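Local structure of transcriptional regulator (Rhodococcus jostii, 5CYV) at residues V31-R36 and D107-R112; G80-T85 and K94-T99. The protein probably binds DNA as a MarR-family transcriptional regulator of p-hydroxycinnamate metabolism and takes up p-coumaroyl-CoA as its ligand. All coordinates share one frame; numbering follows the deposited sequence.

Contact 1 of 2, residues V31-R36 and D107-R112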
loop_
_atom_site.group_PDB
_atom_site.type_symbol
_atom_site.label_atom_id
_atom_site.label_comp_id
_atom_site.label_asym_id
_atom_site.label_seq_id
_atom_site.Cartn_x
_atom_site.Cartn_y
_atom_site.Cartn_z
ATOM N N VAL B 31 -15.747 -5.436 -7.405
ATOM C CA VAL B 31 -16.350 -6.770 -7.649
ATOM C C VAL B 31 -17.397 -6.750 -8.794
ATOM O O VAL B 31 -17.312 -7.577 -9.726
ATOM C CB VAL B 31 -16.916 -7.353 -6.353
ATOM C CG1 VAL B 31 -17.768 -8.556 -6.703
ATOM C CG2 VAL B 31 -15.734 -7.741 -5.478
ATOM N N PRO B 32 -18.335 -5.778 -8.852
ATOM C CA PRO B 32 -19.306 -5.827 -9.970
ATOM C C PRO B 32 -18.728 -5.606 -11.371
ATOM O O PRO B 32 -19.408 -5.950 -12.343
ATOM C CB PRO B 32 -20.290 -4.696 -9.646
ATOM C CG PRO B 32 -20.091 -4.418 -8.185
ATOM C CD PRO B 32 -18.703 -4.772 -7.829
ATOM N N THR B 33 -17.529 -5.060 -11.459
ATOM C CA THR B 33 -16.880 -4.817 -12.734
ATOM C C THR B 33 -16.053 -5.979 -13.218
ATOM O O THR B 33 -15.594 -5.967 -14.343
ATOM C CB THR B 33 -15.946 -3.597 -12.643
ATOM O OG1 THR B 33 -14.753 -3.956 -11.925
ATOM C CG2 THR B 33 -16.628 -2.394 -11.962
ATOM N N GLY B 34 -15.795 -6.908 -12.316
ATOM C CA GLY B 34 -14.895 -8.014 -12.625
ATOM C C GLY B 34 -13.424 -7.657 -12.650
ATOM O O GLY B 34 -12.624 -8.532 -12.984
ATOM N N LEU B 35 -13.072 -6.426 -12.345
ATOM C CA LEU B 35 -11.685 -5.973 -12.346
ATOM C C LEU B 35 -11.144 -6.127 -10.920
ATOM O O LEU B 35 -11.918 -6.264 -9.968
ATOM C CB LEU B 35 -11.563 -4.499 -12.731
ATOM C CG LEU B 35 -12.153 -4.215 -14.138
ATOM C CD1 LEU B 35 -12.240 -2.723 -14.261
ATOM C CD2 LEU B 35 -11.251 -4.796 -15.183
ATOM N N ARG B 36 -9.836 -5.994 -10.785
ATOM C CA ARG B 36 -9.127 -5.935 -9.521
ATOM C C ARG B 36 -8.153 -4.745 -9.589
ATOM O O ARG B 36 -8.099 -4.101 -10.569
ATOM C CB ARG B 36 -8.446 -7.234 -9.135
ATOM C CG ARG B 36 -9.400 -8.250 -8.554
ATOM C CD ARG B 36 -8.793 -9.616 -8.407
ATOM N NE ARG B 36 -7.582 -9.645 -7.639
ATOM C CZ ARG B 36 -7.514 -9.542 -6.340
ATOM N NH1 ARG B 36 -8.593 -9.413 -5.624
ATOM N NH2 ARG B 36 -6.344 -9.609 -5.762
ATOM N N ASP B 107 -15.578 4.125 -16.776
ATOM C CA ASP B 107 -16.365 5.172 -16.136
ATOM C C ASP B 107 -17.129 4.585 -14.929
ATOM O O ASP B 107 -17.216 5.231 -13.884
ATOM C CB ASP B 107 -17.345 5.781 -17.128
ATOM C CG ASP B 107 -16.665 6.730 -18.063
ATOM O OD1 ASP B 107 -15.495 7.097 -17.809
ATOM O OD2 ASP B 107 -17.301 7.117 -19.039
ATOM N N ASP B 108 -17.710 3.412 -15.109
ATOM C CA ASP B 108 -18.434 2.723 -14.025
ATOM C C ASP B 108 -17.482 2.398 -12.872
ATOM O O ASP B 108 -17.752 2.667 -11.698
ATOM C CB ASP B 108 -19.070 1.473 -14.587
ATOM C CG ASP B 108 -19.757 0.666 -13.532
ATOM O OD1 ASP B 108 -20.963 0.961 -13.239
ATOM O OD2 ASP B 108 -19.095 -0.267 -13.006
ATOM N N ALA B 109 -16.321 1.858 -13.229
ATOM C CA ALA B 109 -15.393 1.431 -12.221
ATOM C C ALA B 109 -14.783 2.594 -11.431
ATOM O O ALA B 109 -14.594 2.492 -10.204
ATOM C CB ALA B 109 -14.245 0.587 -12.906
ATOM N N LYS B 110 -14.484 3.705 -12.139
ATOM C CA LYS B 110 -13.891 4.820 -11.446
ATOM C C LYS B 110 -14.923 5.477 -10.506
ATOM O O LYS B 110 -14.542 5.963 -9.463
ATOM C CB LYS B 110 -13.376 5.864 -12.412
ATOM C CG LYS B 110 -12.640 6.949 -11.604
ATOM C CD LYS B 110 -11.669 7.685 -12.452
ATOM C CE LYS B 110 -11.376 9.071 -11.860
ATOM N NZ LYS B 110 -11.007 9.100 -10.428
ATOM N N ALA B 111 -16.192 5.456 -10.901
ATOM C CA ALA B 111 -17.232 5.995 -10.002
ATOM C C ALA B 111 -17.234 5.158 -8.690
ATOM O O ALA B 111 -17.306 5.727 -7.577
ATOM C CB ALA B 111 -18.577 5.962 -10.672
ATOM N N ARG B 112 -17.205 3.838 -8.812
ATOM C CA ARG B 112 -17.121 2.966 -7.619
ATOM C C ARG B 112 -15.902 3.190 -6.782
ATOM O O ARG B 112 -15.996 3.337 -5.551
ATOM C CB ARG B 112 -17.170 1.473 -8.053
ATOM C CG ARG B 112 -18.498 1.138 -8.758
ATOM C CD ARG B 112 -18.432 -0.330 -9.305
ATOM N NE ARG B 112 -19.550 -0.537 -10.206
ATOM C CZ ARG B 112 -20.803 -0.763 -9.838
ATOM N NH1 ARG B 112 -21.134 -0.907 -8.542
ATOM N NH2 ARG B 112 -21.770 -0.815 -10.771
HETATM O O HOH W 1 -20.092 -2.807 -13.580
#
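Pro32 lies over one face of the Arg112 guanidinium, its CB 3.9 Å above the plane and over the centre, while Asp108 OD2, one helical turn earlier, sits at the edge, in the plane. Arg112 grips that carboxylate side-on: NE reaches OD2 at 2.8 Å in an almost straight bond (174°), and NH2 meets the syn lone pair of Asp108 OD1 at 3.1 Å, with OD1 tilted 27° from the guanidinium plane. Asp108 OD2 also accepts from a water that donates weakly to Pro32 O. Thr33 CG2 rests on the helix, 3.4 Å from Asp108 OD2 and against Arg112 CD and Ala109 CB. With chi1 at 75°, Thr33 points this methyl at the helix and keeps OG1 for its backbone, bonded to Leu30 O and accepting from Leu35 N (3.0 Å) in an ST turn. Leu35 CD1 closes the apolar patch at 4.1 Å from Ala109 CB. A leucine in place of Arg112 would probably leave Asp108 without its charged mate and the Pro32 ring without its flat support. No direct hydrogen bond links 31-36 to 107-112 of helix 100-121; packing of Pro32, Thr33 and Leu35 joins this MarR-type scaffold, the intrahelical pair holding the guanidinium for Pro32.

Contact 2 of 2, residues G80-T85 and K94-T99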
loop_
_atom_site.group_PDB
_atom_site.type_symbol
_atom_site.label_atom_id
_atom_site.label_comp_id
_atom_site.label_asym_id
_atom_site.label_seq_id
_atom_site.Cartn_x
_atom_site.Cartn_y
_atom_site.Cartn_z
ATOM N N GLY B 80 -12.443 -7.696 -24.240
ATOM C CA GLY B 80 -12.832 -6.695 -25.224
ATOM C C GLY B 80 -12.762 -5.252 -24.689
ATOM O O GLY B 80 -13.383 -4.337 -25.232
ATOM N N LEU B 81 -11.960 -5.062 -23.668
ATOM C CA LEU B 81 -11.882 -3.757 -23.014
ATOM C C LEU B 81 -10.697 -2.933 -23.530
ATOM O O LEU B 81 -10.707 -1.713 -23.447
ATOM C CB LEU B 81 -11.747 -3.915 -21.491
ATOM C CG LEU B 81 -12.877 -4.703 -20.838
ATOM C CD1 LEU B 81 -12.586 -4.970 -19.362
ATOM C CD2 LEU B 81 -14.184 -3.867 -20.971
ATOM N N VAL B 82 -9.636 -3.615 -23.982
ATOM C CA VAL B 82 -8.526 -2.908 -24.653
ATOM C C VAL B 82 -8.137 -3.720 -25.850
ATOM O O VAL B 82 -8.494 -4.912 -25.954
ATOM C CB VAL B 82 -7.263 -2.715 -23.743
ATOM C CG1 VAL B 82 -7.575 -1.958 -22.469
ATOM C CG2 VAL B 82 -6.595 -4.081 -23.360
ATOM N N VAL B 83 -7.402 -3.089 -26.763
ATOM C CA VAL B 83 -6.863 -3.751 -27.930
ATOM C C VAL B 83 -5.380 -3.406 -28.011
ATOM O O VAL B 83 -4.999 -2.278 -27.728
ATOM C CB VAL B 83 -7.572 -3.306 -29.242
ATOM C CG1 VAL B 83 -6.822 -3.824 -30.420
ATOM C CG2 VAL B 83 -8.964 -3.878 -29.285
ATOM N N ARG B 84 -4.558 -4.364 -28.384
ATOM C CA ARG B 84 -3.176 -4.035 -28.699
ATOM C C ARG B 84 -3.121 -3.498 -30.111
ATOM O O ARG B 84 -3.465 -4.225 -31.088
ATOM C CB ARG B 84 -2.288 -5.262 -28.549
ATOM C CG ARG B 84 -2.134 -5.753 -27.119
ATOM C CD ARG B 84 -1.117 -6.901 -27.083
ATOM N NE ARG B 84 -0.611 -7.160 -25.724
ATOM C CZ ARG B 84 -1.072 -8.113 -24.923
ATOM N NH1 ARG B 84 -2.087 -8.878 -25.341
ATOM N NH2 ARG B 84 -0.526 -8.329 -23.725
ATOM N N THR B 85 -2.700 -2.251 -30.248
ATOM C CA THR B 85 -2.652 -1.608 -31.544
ATOM C C THR B 85 -1.288 -1.005 -31.794
ATOM O O THR B 85 -0.348 -1.227 -30.995
ATOM C CB THR B 85 -3.798 -0.551 -31.667
ATOM O OG1 THR B 85 -3.904 -0.092 -33.004
ATOM C CG2 THR B 85 -3.650 0.655 -30.705
ATOM N N LYS B 94 4.091 0.231 -29.825
ATOM C CA LYS B 94 2.908 -0.548 -29.561
ATOM C C LYS B 94 2.110 0.127 -28.455
ATOM O O LYS B 94 2.706 0.567 -27.444
ATOM C CB LYS B 94 3.278 -1.963 -29.164
ATOM C CG LYS B 94 3.970 -2.679 -30.362
ATOM C CD LYS B 94 4.419 -4.050 -29.994
ATOM C CE LYS B 94 5.187 -4.720 -31.138
ATOM N NZ LYS B 94 5.722 -6.006 -30.644
ATOM N N LEU B 95 0.803 0.263 -28.670
ATOM C CA LEU B 95 -0.062 0.892 -27.673
ATOM C C LEU B 95 -1.146 -0.037 -27.195
ATOM O O LEU B 95 -1.637 -0.919 -27.926
ATOM C CB LEU B 95 -0.688 2.170 -28.235
ATOM C CG LEU B 95 0.284 3.268 -28.643
ATOM C CD1 LEU B 95 -0.536 4.390 -29.215
ATOM C CD2 LEU B 95 1.160 3.811 -27.464
ATOM N N ILE B 96 -1.522 0.140 -25.938
ATOM C CA ILE B 96 -2.683 -0.508 -25.347
ATOM C C ILE B 96 -3.822 0.499 -25.396
ATOM O O ILE B 96 -3.751 1.549 -24.754
ATOM C CB ILE B 96 -2.378 -0.902 -23.874
ATOM C CG1 ILE B 96 -1.160 -1.833 -23.795
ATOM C CG2 ILE B 96 -3.627 -1.542 -23.229
ATOM C CD1 ILE B 96 -0.367 -1.604 -22.509
ATOM N N ALA B 97 -4.790 0.241 -26.264
ATOM C CA ALA B 97 -5.880 1.213 -26.487
ATOM C C ALA B 97 -7.199 0.733 -25.946
ATOM O O ALA B 97 -7.633 -0.381 -26.212
ATOM C CB ALA B 97 -6.036 1.504 -28.029
ATOM N N ALA B 98 -7.887 1.614 -25.236
ATOM C CA ALA B 98 -9.190 1.254 -24.757
ATOM C C ALA B 98 -10.222 1.201 -25.841
ATOM O O ALA B 98 -10.213 1.989 -26.791
ATOM C CB ALA B 98 -9.625 2.267 -23.691
ATOM N N THR B 99 -11.150 0.248 -25.720
ATOM C CA THR B 99 -12.274 0.195 -26.639
ATOM C C THR B 99 -13.438 1.014 -26.131
ATOM O O THR B 99 -13.383 1.461 -24.990
ATOM C CB THR B 99 -12.758 -1.254 -26.820
ATOM O OG1 THR B 99 -13.201 -1.750 -25.559
ATOM C CG2 THR B 99 -11.606 -2.194 -27.310
#
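Val83 and Ala97 form a hydrogen-bonded pair near the base of an antiparallel hairpin, with Val83 N to Ala97 O at 2.8 Å and Ala97 N to Val83 O at 2.9 Å, both donors in the carbonyl plane. Thr85 and Leu95 make the next such pair, less evenly: Thr85 N approaches Leu95 O nearly head-on, whereas Leu95 N comes to Thr85 O from 46° above the carbonyl plane. Beyond the ladder, Thr99 N donates to Leu81 O (3.0 Å), and Thr99 OG1 donates to Gly80 O at 2.6 Å. The positive-phi Gly80 ends the preceding helix in a Schellman motif, while Thr99 is the N-cap of helix 100-121, its OG1 also bonded to Gly102 N. A chi1 of 62° turns OG1 to these partners.

Apolar contacts divide between the two faces. Val82 and Ile96 lie side by side, Val82 CB 3.9 Å from Ile96 CG2, and this face packs on helix 70-78; Arg84, on the same face, pairs with Asp74 and Glu77 of that helix. On the other, Thr85 CG2 meets Ala97 CB at 3.7 Å.

The hairpin is the wing of a winged helix-turn-helix. At its base the Thr99 N bond and the Thr99 hydroxyl hold the ends together, the hydroxyl donating at the end of helix 70-78 and accepting at the start of helix 100-121.

Overall arrangement
Contacts 1 and 2 meet along helix 100-121, which follows the wing and packs on the loop after helix 11-30 in this MarR-type fold. The strand of contact 2 runs straight into this helix, whose next turns carry the second half of contact 1. The two centres are 18 Å apart, although the nearest atoms come within about 4 Å without touching. Leu105, between them on the helix, touches Leu35 of contact 1 and Leu81 of contact 2. Towards the pocket, Arg36 makes a salt bridge to p-coumaroyl-CoA, and the side chain of Ala109 is about 9 Å from a bound copy. Helix 100-121 also supplies the pocket residues Val113 and His117.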